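Pinoresinol-lariciresinol reductase (Thuja plicata, PDB 1QYD) catalyses the NADPH-dependent, enantioselective sequential reduction of (-)-pinoresinol to (-)-lariciresinol and then to (+)-secoisolariciresinol in lignan biosynthesis. Local coordinates at residues N22-I25 with P30-V33; G166-L171 with E231-W236; V195-V200 with D306-R311; G201-K206 with I291-L296. One frame throughout, in Å; residues are numbered along the deposited sequence.

Contact 1. Residues N22-I25 with P30-V33; sequences NASI and PTYV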
loop_
_atom_site.group_PDB
_atom_site.type_symbol
_atom_site.label_atom_id
_atom_site.label_comp_id
_atom_site.label_asym_id
_atom_site.label_seq_id
_atom_site.Cartn_x
_atom_site.Cartn_y
_atom_site.Cartn_z
ATOM N N ASN A 22 8.608 27.672 5.602
ATOM C CA ASN A 22 8.991 29.075 5.596
ATOM C C ASN A 22 7.847 29.979 6.025
ATOM O O ASN A 22 8.080 31.087 6.493
ATOM C CB ASN A 22 9.484 29.534 4.218
ATOM C CG ASN A 22 10.561 30.635 4.382
ATOM O OD1 ASN A 22 10.353 31.722 4.949
ATOM N ND2 ASN A 22 11.776 30.369 3.898
ATOM N N ALA A 23 6.601 29.524 5.933
ATOM C CA ALA A 23 5.471 30.310 6.407
ATOM C C ALA A 23 5.542 30.501 7.917
ATOM O O ALA A 23 5.414 31.624 8.393
ATOM C CB ALA A 23 4.161 29.609 6.071
ATOM N N SER A 24 5.782 29.408 8.663
ATOM C CA SER A 24 5.987 29.395 10.098
ATOM C C SER A 24 6.970 30.451 10.553
ATOM O O SER A 24 6.670 31.389 11.295
ATOM C CB SER A 24 6.512 28.063 10.491
ATOM O OG SER A 24 5.554 27.076 10.781
ATOM N N ILE A 25 8.180 30.304 9.998
ATOM C CA ILE A 25 9.284 31.184 10.317
ATOM C C ILE A 25 8.845 32.598 9.956
ATOM O O ILE A 25 8.648 33.365 10.892
ATOM C CB ILE A 25 10.535 30.610 9.554
ATOM C CG1 ILE A 25 10.822 29.178 10.030
ATOM C CG2 ILE A 25 11.794 31.382 9.889
ATOM C CD1 ILE A 25 12.045 28.455 9.399
ATOM N N PRO A 30 8.137 30.103 16.291
ATOM C CA PRO A 30 9.266 29.220 16.611
ATOM C C PRO A 30 9.024 27.837 16.015
ATOM O O PRO A 30 8.151 27.071 16.435
ATOM C CB PRO A 30 9.376 29.231 18.153
ATOM C CG PRO A 30 8.140 29.974 18.629
ATOM C CD PRO A 30 7.815 30.916 17.470
ATOM N N THR A 31 9.806 27.602 14.950
ATOM C CA THR A 31 9.662 26.393 14.175
ATOM C C THR A 31 10.796 25.427 14.333
ATOM O O THR A 31 11.964 25.780 14.355
ATOM C CB THR A 31 9.474 26.795 12.725
ATOM O OG1 THR A 31 8.279 27.547 12.748
ATOM C CG2 THR A 31 9.268 25.671 11.751
ATOM N N TYR A 32 10.298 24.212 14.499
ATOM C CA TYR A 32 11.011 22.980 14.692
ATOM C C TYR A 32 10.681 22.107 13.497
ATOM O O TYR A 32 9.520 21.997 13.112
ATOM C CB TYR A 32 10.532 22.216 15.911
ATOM C CG TYR A 32 10.711 22.783 17.307
ATOM C CD1 TYR A 32 10.172 24.010 17.715
ATOM C CD2 TYR A 32 11.391 21.990 18.221
ATOM C CE1 TYR A 32 10.307 24.433 19.050
ATOM C CE2 TYR A 32 11.537 22.389 19.546
ATOM C CZ TYR A 32 10.994 23.611 19.972
ATOM O OH TYR A 32 11.133 23.958 21.319
ATOM N N VAL A 33 11.679 21.413 12.948
ATOM C CA VAL A 33 11.451 20.519 11.834
ATOM C C VAL A 33 12.013 19.158 12.130
ATOM O O VAL A 33 13.221 18.900 12.071
ATOM C CB VAL A 33 12.096 21.022 10.469
ATOM C CG1 VAL A 33 12.069 19.999 9.352
ATOM C CG2 VAL A 33 11.208 22.099 9.903
#

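Contact 2. Residues G166-L171 with E231-W236; sequences GSLAQL and EVIQIW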
loop_
_atom_site.group_PDB
_atom_site.type_symbol
_atom_site.label_atom_id
_atom_site.label_comp_id
_atom_site.label_asym_id
_atom_site.label_seq_id
_atom_site.Cartn_x
_atom_site.Cartn_y
_atom_site.Cartn_z
ATOM N N GLY A 166 1.141 24.747 -14.427
ATOM C CA GLY A 166 2.479 24.680 -14.978
ATOM C C GLY A 166 2.358 23.865 -16.228
ATOM O O GLY A 166 2.516 24.385 -17.315
ATOM N N SER A 167 1.940 22.624 -16.004
ATOM C CA SER A 167 1.650 21.660 -17.037
ATOM C C SER A 167 0.444 22.006 -17.918
ATOM O O SER A 167 0.370 21.507 -19.044
ATOM C CB SER A 167 1.407 20.325 -16.383
ATOM O OG SER A 167 0.414 20.535 -15.380
ATOM N N LEU A 168 -0.469 22.855 -17.389
ATOM C CA LEU A 168 -1.803 23.214 -17.909
ATOM C C LEU A 168 -2.784 22.032 -17.807
ATOM O O LEU A 168 -3.914 22.072 -18.284
ATOM C CB LEU A 168 -1.699 23.714 -19.367
ATOM C CG LEU A 168 -2.155 25.132 -19.727
ATOM C CD1 LEU A 168 -1.823 26.118 -18.650
ATOM C CD2 LEU A 168 -1.468 25.546 -21.023
ATOM N N ALA A 169 -2.307 21.037 -17.032
ATOM C CA ALA A 169 -2.869 19.758 -16.627
ATOM C C ALA A 169 -2.669 18.584 -17.591
ATOM O O ALA A 169 -3.486 17.655 -17.690
ATOM C CB ALA A 169 -4.354 19.953 -16.340
ATOM N N GLN A 170 -1.500 18.554 -18.258
ATOM C CA GLN A 170 -1.286 17.546 -19.279
ATOM C C GLN A 170 -0.625 16.253 -18.889
ATOM O O GLN A 170 0.375 16.169 -18.172
ATOM C CB GLN A 170 -0.527 18.176 -20.418
ATOM C CG GLN A 170 -1.557 18.414 -21.533
ATOM C CD GLN A 170 -2.051 19.837 -21.725
ATOM O OE1 GLN A 170 -3.230 20.164 -21.650
ATOM N NE2 GLN A 170 -1.147 20.736 -22.040
ATOM N N LEU A 171 -1.283 15.248 -19.463
ATOM C CA LEU A 171 -1.046 13.818 -19.304
ATOM C C LEU A 171 0.373 13.339 -19.493
ATOM O O LEU A 171 0.608 12.127 -19.402
ATOM C CB LEU A 171 -1.898 12.970 -20.300
ATOM C CG LEU A 171 -3.426 12.956 -20.438
ATOM C CD1 LEU A 171 -3.843 11.851 -21.376
ATOM C CD2 LEU A 171 -4.072 12.685 -19.106
ATOM N N GLU A 231 -10.260 27.956 -19.057
ATOM C CA GLU A 231 -9.935 29.310 -18.669
ATOM C C GLU A 231 -8.547 29.534 -18.163
ATOM O O GLU A 231 -8.154 30.696 -18.149
ATOM C CB GLU A 231 -10.781 29.827 -17.584
ATOM C CG GLU A 231 -12.250 29.898 -17.909
ATOM C CD GLU A 231 -12.965 30.303 -16.643
ATOM O OE1 GLU A 231 -13.230 29.432 -15.812
ATOM O OE2 GLU A 231 -13.213 31.497 -16.481
ATOM N N VAL A 232 -7.835 28.501 -17.670
ATOM C CA VAL A 232 -6.415 28.617 -17.297
ATOM C C VAL A 232 -5.556 28.505 -18.571
ATOM O O VAL A 232 -4.492 29.123 -18.671
ATOM C CB VAL A 232 -6.006 27.503 -16.264
ATOM C CG1 VAL A 232 -4.476 27.375 -16.001
ATOM C CG2 VAL A 232 -6.714 27.891 -14.977
ATOM N N ILE A 233 -6.018 27.731 -19.567
ATOM C CA ILE A 233 -5.374 27.673 -20.857
ATOM C C ILE A 233 -5.487 29.050 -21.430
ATOM O O ILE A 233 -4.532 29.495 -22.045
ATOM C CB ILE A 233 -6.041 26.727 -21.817
ATOM C CG1 ILE A 233 -6.086 25.322 -21.236
ATOM C CG2 ILE A 233 -5.253 26.753 -23.111
ATOM C CD1 ILE A 233 -6.513 24.107 -22.095
ATOM N N GLN A 234 -6.608 29.732 -21.178
ATOM C CA GLN A 234 -6.850 31.070 -21.690
ATOM C C GLN A 234 -6.049 32.214 -21.115
ATOM O O GLN A 234 -5.871 33.219 -21.817
ATOM C CB GLN A 234 -8.292 31.422 -21.539
ATOM C CG GLN A 234 -9.101 30.870 -22.695
ATOM C CD GLN A 234 -10.583 31.147 -22.531
ATOM O OE1 GLN A 234 -11.420 30.299 -22.844
ATOM N NE2 GLN A 234 -10.946 32.329 -22.021
ATOM N N ILE A 235 -5.585 32.076 -19.865
ATOM C CA ILE A 235 -4.671 33.036 -19.257
ATOM C C ILE A 235 -3.299 32.826 -19.893
ATOM O O ILE A 235 -2.544 33.786 -20.031
ATOM C CB ILE A 235 -4.623 32.797 -17.728
ATOM C CG1 ILE A 235 -5.991 33.125 -17.113
ATOM C CG2 ILE A 235 -3.522 33.648 -17.097
ATOM C CD1 ILE A 235 -6.297 32.553 -15.711
ATOM N N TRP A 236 -2.951 31.586 -20.298
ATOM C CA TRP A 236 -1.676 31.340 -20.962
ATOM C C TRP A 236 -1.728 31.986 -22.331
ATOM O O TRP A 236 -0.832 32.741 -22.710
ATOM C CB TRP A 236 -1.338 29.844 -21.201
ATOM C CG TRP A 236 0.159 29.672 -21.570
ATOM C CD1 TRP A 236 1.130 30.378 -20.896
ATOM C CD2 TRP A 236 0.717 28.886 -22.543
ATOM N NE1 TRP A 236 2.278 30.057 -21.424
ATOM C CE2 TRP A 236 2.075 29.176 -22.402
ATOM C CE3 TRP A 236 0.318 27.990 -23.520
ATOM C CZ2 TRP A 236 3.055 28.593 -23.210
ATOM C CZ3 TRP A 236 1.293 27.402 -24.341
ATOM C CH2 TRP A 236 2.652 27.690 -24.200
#

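Contact 3. Residues V195-V200 with D306-R311; sequences VDEDDV and DSYLER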
loop_
_atom_site.group_PDB
_atom_site.type_symbol
_atom_site.label_atom_id
_atom_site.label_comp_id
_atom_site.label_asym_id
_atom_site.label_seq_id
_atom_site.Cartn_x
_atom_site.Cartn_y
_atom_site.Cartn_z
ATOM N N VAL A 195 -4.019 26.957 -6.555
ATOM C CA VAL A 195 -3.394 27.795 -5.518
ATOM C C VAL A 195 -1.862 27.771 -5.443
ATOM O O VAL A 195 -1.191 26.746 -5.494
ATOM C CB VAL A 195 -3.954 27.425 -4.095
ATOM C CG1 VAL A 195 -3.500 28.445 -3.058
ATOM C CG2 VAL A 195 -5.476 27.529 -4.054
ATOM N N ASP A 196 -1.269 28.958 -5.325
ATOM C CA ASP A 196 0.178 29.085 -5.240
ATOM C C ASP A 196 0.584 28.389 -3.967
ATOM O O ASP A 196 -0.083 28.502 -2.931
ATOM C CB ASP A 196 0.574 30.562 -5.195
ATOM C CG ASP A 196 2.057 30.895 -4.999
ATOM O OD1 ASP A 196 2.930 30.113 -5.394
ATOM O OD2 ASP A 196 2.343 31.970 -4.451
ATOM N N GLU A 197 1.662 27.627 -4.095
ATOM C CA GLU A 197 2.188 26.855 -2.983
ATOM C C GLU A 197 2.526 27.683 -1.742
ATOM O O GLU A 197 2.423 27.205 -0.608
ATOM C CB GLU A 197 3.395 26.115 -3.463
ATOM C CG GLU A 197 3.044 25.143 -4.581
ATOM C CD GLU A 197 3.291 25.636 -6.000
ATOM O OE1 GLU A 197 3.275 26.831 -6.290
ATOM O OE2 GLU A 197 3.528 24.772 -6.833
ATOM N N ASP A 198 2.884 28.949 -1.941
ATOM C CA ASP A 198 3.078 29.841 -0.837
ATOM C C ASP A 198 1.736 30.292 -0.286
ATOM O O ASP A 198 1.668 30.520 0.913
ATOM C CB ASP A 198 3.837 31.090 -1.225
ATOM C CG ASP A 198 5.276 30.975 -1.703
ATOM O OD1 ASP A 198 5.858 32.056 -1.831
ATOM O OD2 ASP A 198 5.812 29.886 -1.972
ATOM N N ASP A 199 0.638 30.459 -1.034
ATOM C CA ASP A 199 -0.603 30.871 -0.398
ATOM C C ASP A 199 -1.125 29.769 0.508
ATOM O O ASP A 199 -1.702 30.107 1.533
ATOM C CB ASP A 199 -1.670 31.191 -1.421
ATOM C CG ASP A 199 -1.413 32.417 -2.271
ATOM O OD1 ASP A 199 -1.947 32.410 -3.383
ATOM O OD2 ASP A 199 -0.727 33.355 -1.831
ATOM N N VAL A 200 -0.908 28.479 0.158
ATOM C CA VAL A 200 -1.256 27.297 0.982
ATOM C C VAL A 200 -0.495 27.204 2.331
ATOM O O VAL A 200 -1.037 26.814 3.357
ATOM C CB VAL A 200 -0.993 26.023 0.151
ATOM C CG1 VAL A 200 -1.304 24.760 0.951
ATOM C CG2 VAL A 200 -1.843 26.075 -1.094
ATOM N N ASP A 306 -3.007 34.453 -13.305
ATOM C CA ASP A 306 -2.514 35.461 -14.206
ATOM C C ASP A 306 -1.166 35.812 -13.639
ATOM O O ASP A 306 -0.155 35.665 -14.306
ATOM C CB ASP A 306 -3.475 36.652 -14.179
ATOM C CG ASP A 306 -4.860 36.355 -14.772
ATOM O OD1 ASP A 306 -5.658 35.626 -14.168
ATOM O OD2 ASP A 306 -5.135 36.840 -15.873
ATOM N N SER A 307 -1.093 36.218 -12.383
ATOM C CA SER A 307 0.181 36.549 -11.784
ATOM C C SER A 307 1.117 35.353 -11.565
ATOM O O SER A 307 2.340 35.504 -11.639
ATOM C CB SER A 307 -0.168 37.287 -10.516
ATOM O OG SER A 307 -1.005 38.387 -10.882
ATOM N N TYR A 308 0.568 34.154 -11.333
ATOM C CA TYR A 308 1.352 32.927 -11.257
ATOM C C TYR A 308 1.846 32.528 -12.651
ATOM O O TYR A 308 3.026 32.207 -12.813
ATOM C CB TYR A 308 0.517 31.790 -10.682
ATOM C CG TYR A 308 1.347 30.567 -10.290
ATOM C CD1 TYR A 308 1.846 30.491 -9.000
ATOM C CD2 TYR A 308 1.634 29.531 -11.191
ATOM C CE1 TYR A 308 2.622 29.417 -8.595
ATOM C CE2 TYR A 308 2.415 28.436 -10.783
ATOM C CZ TYR A 308 2.904 28.396 -9.479
ATOM O OH TYR A 308 3.681 27.342 -9.034
ATOM N N LEU A 309 0.993 32.529 -13.698
ATOM C CA LEU A 309 1.455 32.230 -15.050
ATOM C C LEU A 309 2.341 33.335 -15.654
ATOM O O LEU A 309 3.218 33.044 -16.465
ATOM C CB LEU A 309 0.205 31.904 -15.915
ATOM C CG LEU A 309 -0.366 30.479 -15.683
ATOM C CD1 LEU A 309 -1.771 30.381 -16.204
ATOM C CD2 LEU A 309 0.433 29.438 -16.456
ATOM N N GLU A 310 2.239 34.577 -15.151
ATOM C CA GLU A 310 3.025 35.753 -15.540
ATOM C C GLU A 310 4.501 35.606 -15.157
ATOM O O GLU A 310 5.232 36.586 -14.992
ATOM C CB GLU A 310 2.375 36.995 -14.861
ATOM C CG GLU A 310 2.735 38.463 -15.156
ATOM C CD GLU A 310 1.780 39.513 -14.532
ATOM O OE1 GLU A 310 0.892 39.993 -15.243
ATOM O OE2 GLU A 310 1.909 39.871 -13.351
ATOM N N ARG A 311 4.954 34.365 -15.008
ATOM C CA ARG A 311 6.340 34.051 -14.730
ATOM C C ARG A 311 6.684 32.716 -15.349
ATOM O O ARG A 311 7.840 32.320 -15.359
ATOM C CB ARG A 311 6.662 33.926 -13.229
ATOM C CG ARG A 311 5.967 32.802 -12.456
ATOM C CD ARG A 311 6.592 32.587 -11.061
ATOM N NE ARG A 311 5.656 32.033 -10.074
ATOM C CZ ARG A 311 5.092 32.840 -9.172
ATOM N NH1 ARG A 311 5.350 34.147 -9.132
ATOM N NH2 ARG A 311 4.247 32.342 -8.287
#

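Contact 4. Residues G201-K206 with I291-L296; sequences GTYTIK and IEATKL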
loop_
_atom_site.group_PDB
_atom_site.type_symbol
_atom_site.label_atom_id
_atom_site.label_comp_id
_atom_site.label_asym_id
_atom_site.label_seq_id
_atom_site.Cartn_x
_atom_site.Cartn_y
_atom_site.Cartn_z
ATOM N N GLY A 201 0.783 27.566 2.370
ATOM C CA GLY A 201 1.571 27.578 3.567
ATOM C C GLY A 201 1.098 28.712 4.414
ATOM O O GLY A 201 0.808 28.474 5.571
ATOM N N THR A 202 0.972 29.919 3.868
ATOM C CA THR A 202 0.535 31.110 4.596
ATOM C C THR A 202 -0.823 30.899 5.257
ATOM O O THR A 202 -0.995 31.259 6.421
ATOM C CB THR A 202 0.428 32.324 3.671
ATOM O OG1 THR A 202 1.707 32.596 3.086
ATOM C CG2 THR A 202 -0.027 33.549 4.449
ATOM N N TYR A 203 -1.789 30.302 4.545
ATOM C CA TYR A 203 -3.097 30.043 5.095
ATOM C C TYR A 203 -3.104 28.906 6.114
ATOM O O TYR A 203 -4.041 28.862 6.927
ATOM C CB TYR A 203 -4.090 29.704 3.970
ATOM C CG TYR A 203 -4.591 30.909 3.196
ATOM C CD1 TYR A 203 -4.554 30.913 1.791
ATOM C CD2 TYR A 203 -5.045 32.029 3.894
ATOM C CE1 TYR A 203 -4.962 32.035 1.082
ATOM C CE2 TYR A 203 -5.453 33.150 3.188
ATOM C CZ TYR A 203 -5.403 33.146 1.793
ATOM O OH TYR A 203 -5.766 34.295 1.130
ATOM N N THR A 204 -2.142 27.949 6.092
ATOM C CA THR A 204 -2.164 26.919 7.115
ATOM C C THR A 204 -1.508 27.450 8.374
ATOM O O THR A 204 -1.945 27.015 9.437
ATOM C CB THR A 204 -1.437 25.590 6.742
ATOM O OG1 THR A 204 -0.102 25.898 6.467
ATOM C CG2 THR A 204 -1.987 24.925 5.528
ATOM N N ILE A 205 -0.529 28.379 8.350
ATOM C CA ILE A 205 -0.000 28.862 9.610
ATOM C C ILE A 205 -0.926 29.883 10.276
ATOM O O ILE A 205 -0.851 30.123 11.489
ATOM C CB ILE A 205 1.437 29.391 9.349
ATOM C CG1 ILE A 205 2.342 28.198 9.456
ATOM C CG2 ILE A 205 1.990 30.323 10.391
ATOM C CD1 ILE A 205 2.262 27.264 8.239
ATOM N N LYS A 206 -1.845 30.454 9.491
ATOM C CA LYS A 206 -2.904 31.317 10.015
ATOM C C LYS A 206 -4.130 30.546 10.569
ATOM O O LYS A 206 -4.898 31.103 11.348
ATOM C CB LYS A 206 -3.354 32.278 8.913
ATOM C CG LYS A 206 -2.221 33.208 8.492
ATOM C CD LYS A 206 -2.786 34.508 7.969
ATOM C CE LYS A 206 -1.623 35.454 7.893
ATOM N NZ LYS A 206 -2.051 36.806 8.107
ATOM N N ILE A 291 -14.801 25.619 6.957
ATOM C CA ILE A 291 -14.621 27.041 6.658
ATOM C C ILE A 291 -13.874 27.257 5.329
ATOM O O ILE A 291 -13.488 26.299 4.657
ATOM C CB ILE A 291 -13.795 27.882 7.720
ATOM C CG1 ILE A 291 -12.477 27.244 8.094
ATOM C CG2 ILE A 291 -14.679 28.144 8.884
ATOM C CD1 ILE A 291 -12.462 25.977 8.923
ATOM N N GLU A 292 -13.695 28.525 4.912
ATOM C CA GLU A 292 -12.926 28.895 3.731
ATOM C C GLU A 292 -11.730 29.740 4.193
ATOM O O GLU A 292 -11.893 30.733 4.907
ATOM C CB GLU A 292 -13.804 29.705 2.779
ATOM C CG GLU A 292 -13.345 29.830 1.319
ATOM C CD GLU A 292 -12.197 30.780 0.976
ATOM O OE1 GLU A 292 -11.067 30.318 0.784
ATOM O OE2 GLU A 292 -12.452 31.977 0.871
ATOM N N ALA A 293 -10.514 29.405 3.755
ATOM C CA ALA A 293 -9.315 30.091 4.170
ATOM C C ALA A 293 -9.206 31.555 3.849
ATOM O O ALA A 293 -8.673 32.314 4.649
ATOM C CB ALA A 293 -8.129 29.410 3.570
ATOM N N THR A 294 -9.761 31.957 2.703
ATOM C CA THR A 294 -9.689 33.335 2.203
ATOM C C THR A 294 -10.704 34.279 2.814
ATOM O O THR A 294 -10.389 35.459 2.962
ATOM C CB THR A 294 -9.833 33.305 0.691
ATOM O OG1 THR A 294 -8.813 32.397 0.294
ATOM C CG2 THR A 294 -9.722 34.644 -0.012
ATOM N N LYS A 295 -11.900 33.791 3.182
ATOM C CA LYS A 295 -12.894 34.566 3.924
ATOM C C LYS A 295 -12.328 35.004 5.278
ATOM O O LYS A 295 -12.331 36.191 5.620
ATOM C CB LYS A 295 -14.168 33.745 4.205
ATOM C CG LYS A 295 -15.311 33.692 3.188
ATOM C CD LYS A 295 -16.354 32.668 3.670
ATOM C CE LYS A 295 -17.516 32.546 2.664
ATOM N NZ LYS A 295 -18.552 31.592 3.046
ATOM N N LEU A 296 -11.823 34.012 6.035
ATOM C CA LEU A 296 -11.207 34.177 7.353
ATOM C C LEU A 296 -10.023 35.127 7.392
ATOM O O LEU A 296 -9.912 35.988 8.273
ATOM C CB LEU A 296 -10.708 32.851 7.879
ATOM C CG LEU A 296 -11.654 31.771 8.317
ATOM C CD1 LEU A 296 -10.988 30.417 8.117
ATOM C CD2 LEU A 296 -12.071 32.045 9.742
#

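Contact 1. Residues N22-I25 with P30-V33
Thr-31 reaches across to the last turn of helix 17-26 and lodges against two neighbouring side chains, Ser-24 and Ile-25. Its OG1 lies 2.9 Å from Ser-24 CB, so it is the methylene that meets the oxygen. The two hydroxyls are 3.4 Å apart, Ser-24 OG to Thr-31 OG1, but the angle is too poor for a hydrogen bond. Next to it, Ile-25 crosses Thr-31 at about a right angle, laying CG1 at 3.8 Å from Thr-31 CB. With Thr-31 OG1 beside its own backbone N (chi1 -62°), the hydroxyl turns back along the chain and hydrogen-bonds to the carbonyl oxygen of His-29, which satisfies it at a buried place. The methyl CG2 lies 3.9 Å from Ser-24 CB, completing the fit. These residues belong to the beta-alpha-beta crossover of strand 7-10, helix 17-26 and strand 31-34, the opening unit of the Rossmann fold. A small serine suits the helix here, because the helix lies close to the strand, and a beta-branched threonine suits an extended strand. Further out, Ser-24 and Thr-31 both rest on Val-7 and Ile-9 of the central strand, while Ile-25 reaches Leu-55. The backbone of Thr-31 bonds to Lys-58 on the next strand, and Ile-205 of helix 197-207 covers Ser-24 and Ala-23.

Contact 2. Residues G166-L171 with E231-W236
Leu-168 and Ile-233 mark the closest approach of the two backbones, their CA atoms 6.4 Å apart, where an irregular loop runs beside helix 229-241. Leu-168 carries the loop's side of the contact. It has left-handed backbone angles (phi 70°, psi 13°), and its forked end is split among three helix residues. Branch CD1 lies 4.0 Å from Val-232 CG1, the two side chains sliding past each other in opposite directions. The branch point CG meets Ile-233 CG1 at 4.2 Å. The other methyl, CD2, comes to Trp-236 at a slant, 3.9 Å from CE3 on the benzo ring. The indole gets there because its CG stands anti to the backbone N (chi1 -166°), and the Leu-168 and Trp-236 side chains run at about a right angle to one another. A leucine suits the place, since its two methyls can serve different partners one helical turn apart. Just before it, Ser-167 OG accepts from Ala-169 N at 3.2 Å, and Tyr-163 O is a further partner of that hydroxyl. Val-182 of strand 181-182 touches both Leu-168 and Ile-233, while Leu-309 packs on Val-232. The loop bend is an ST turn, presenting one leucine to the buried, apolar face of an amphipathic helix.

Contact 3. Residues V195-V200 with D306-R311
Tyr-308 of helix 305-309, near the C-terminus, points its ring at the N-terminal end of helix 197-207, where Asp-196 holds the N-cap position and Glu-197 opens the first turn. The tight part of the contact is here. Tyr-308 OH donates to Glu-197 OE1 at 2.8 Å, meeting the syn lone pair, with the carboxylate and ring planes turned 39° apart. The bend of Glu-197 at its second torsion (chi2 97°) brings the carboxylate round to the hydroxyl. Its other oxygen, OE2, receives a weak bond from Gly-162 N, so both oxygens of this buried acid have partners. Asp-196 comes at the ring from the rim: its OD1 lies in the ring plane, 3.3 Å from Tyr-308 CE1, where the slightly positive C-H edge suits an anionic oxygen. Tyrosine fits the site by pairing a flat apolar body with a hydroxyl at the far end. The Glu-197 side chain is also about 4 Å from that of Ile-16, an inferred NADP(+)-binding residue. The loose side belongs to exposed Arg-311, whose NE sits over one face of the Tyr-308 ring, toward its rim, 4.2 Å above the plane. Its guanidinium edge faces Asp-196 in a long salt bridge, NH2 to OD1 at 3.9 Å.

Contact 4. Residues G201-K206 with I291-L296
Tyr-203 leaves helix 197-207 with CG beside its backbone N and anti to the carbonyl carbon (chi1 -78°), which leads the ring out to Ala-293 and Thr-294. The same choice in Thr-294 (chi1 -54°) puts OG1 on the side of its own backbone N, between the phenol and Glu-292. The second segment is a strand-to-helix junction: strand 290-292, an outer strand of a small parallel sheet within the chain, passes directly into helix 293-296, with Glu-292 as its N-cap. Across the contact, the Ala-293 methyl lies over one face of the tyrosine in a CH-pi contact, with CB 4.2 Å from the centroid of the Tyr-203 ring and displaced toward CG, 3.9 Å away. Alanine suits the spot because a single methyl lets the two backbones come near, with CA atoms 6.3 Å apart at Tyr-203 and Ala-293. Beyond it the ring passes Ala-293 O, which is 3.6 Å from Tyr-203 CE2, and ends beside Thr-294, whose OG1 is 3.7 Å from Tyr-203 OH, a contact without a hydrogen bond. Val-300 also touches the tyrosine, and Met-218 packs against Ala-293. The N-cap carboxylate accepts from first-turn N-H groups, OE1 taking a further bond from Arg-221 N. Thr-294 grips that oxygen twice: its OG1 donates to the syn lone pair of Glu-292 OE1 at 3.1 Å, and its N approaches OE1 from above the carboxylate plane at 2.8 Å.

In the fold
Helix 197-207 runs through the middle of the set: its first turn enters contact 3 and its later turns contact 4, where the Gly-201 carbonyl also meets Ala-23 of contact 1. That ties the Rossmann unit to the C-terminal part of the chain. Contacts 2 and 3 join where helix 229-241 meets helix 305-309, Ile-235 against Leu-309. All four are mostly buried: contact 2 has only buried touching residues, contacts 1 and 4 each include a partly exposed one, and contact 3 has the one exposed, Arg-311. Contact 2 is purely apolar, in contacts 1 and 4 the threonine hydroxyl is bonded close by along its own chain, and contact 3 is polar and charged. Contacts 1 and 2 stand about 32 Å apart, centre to centre.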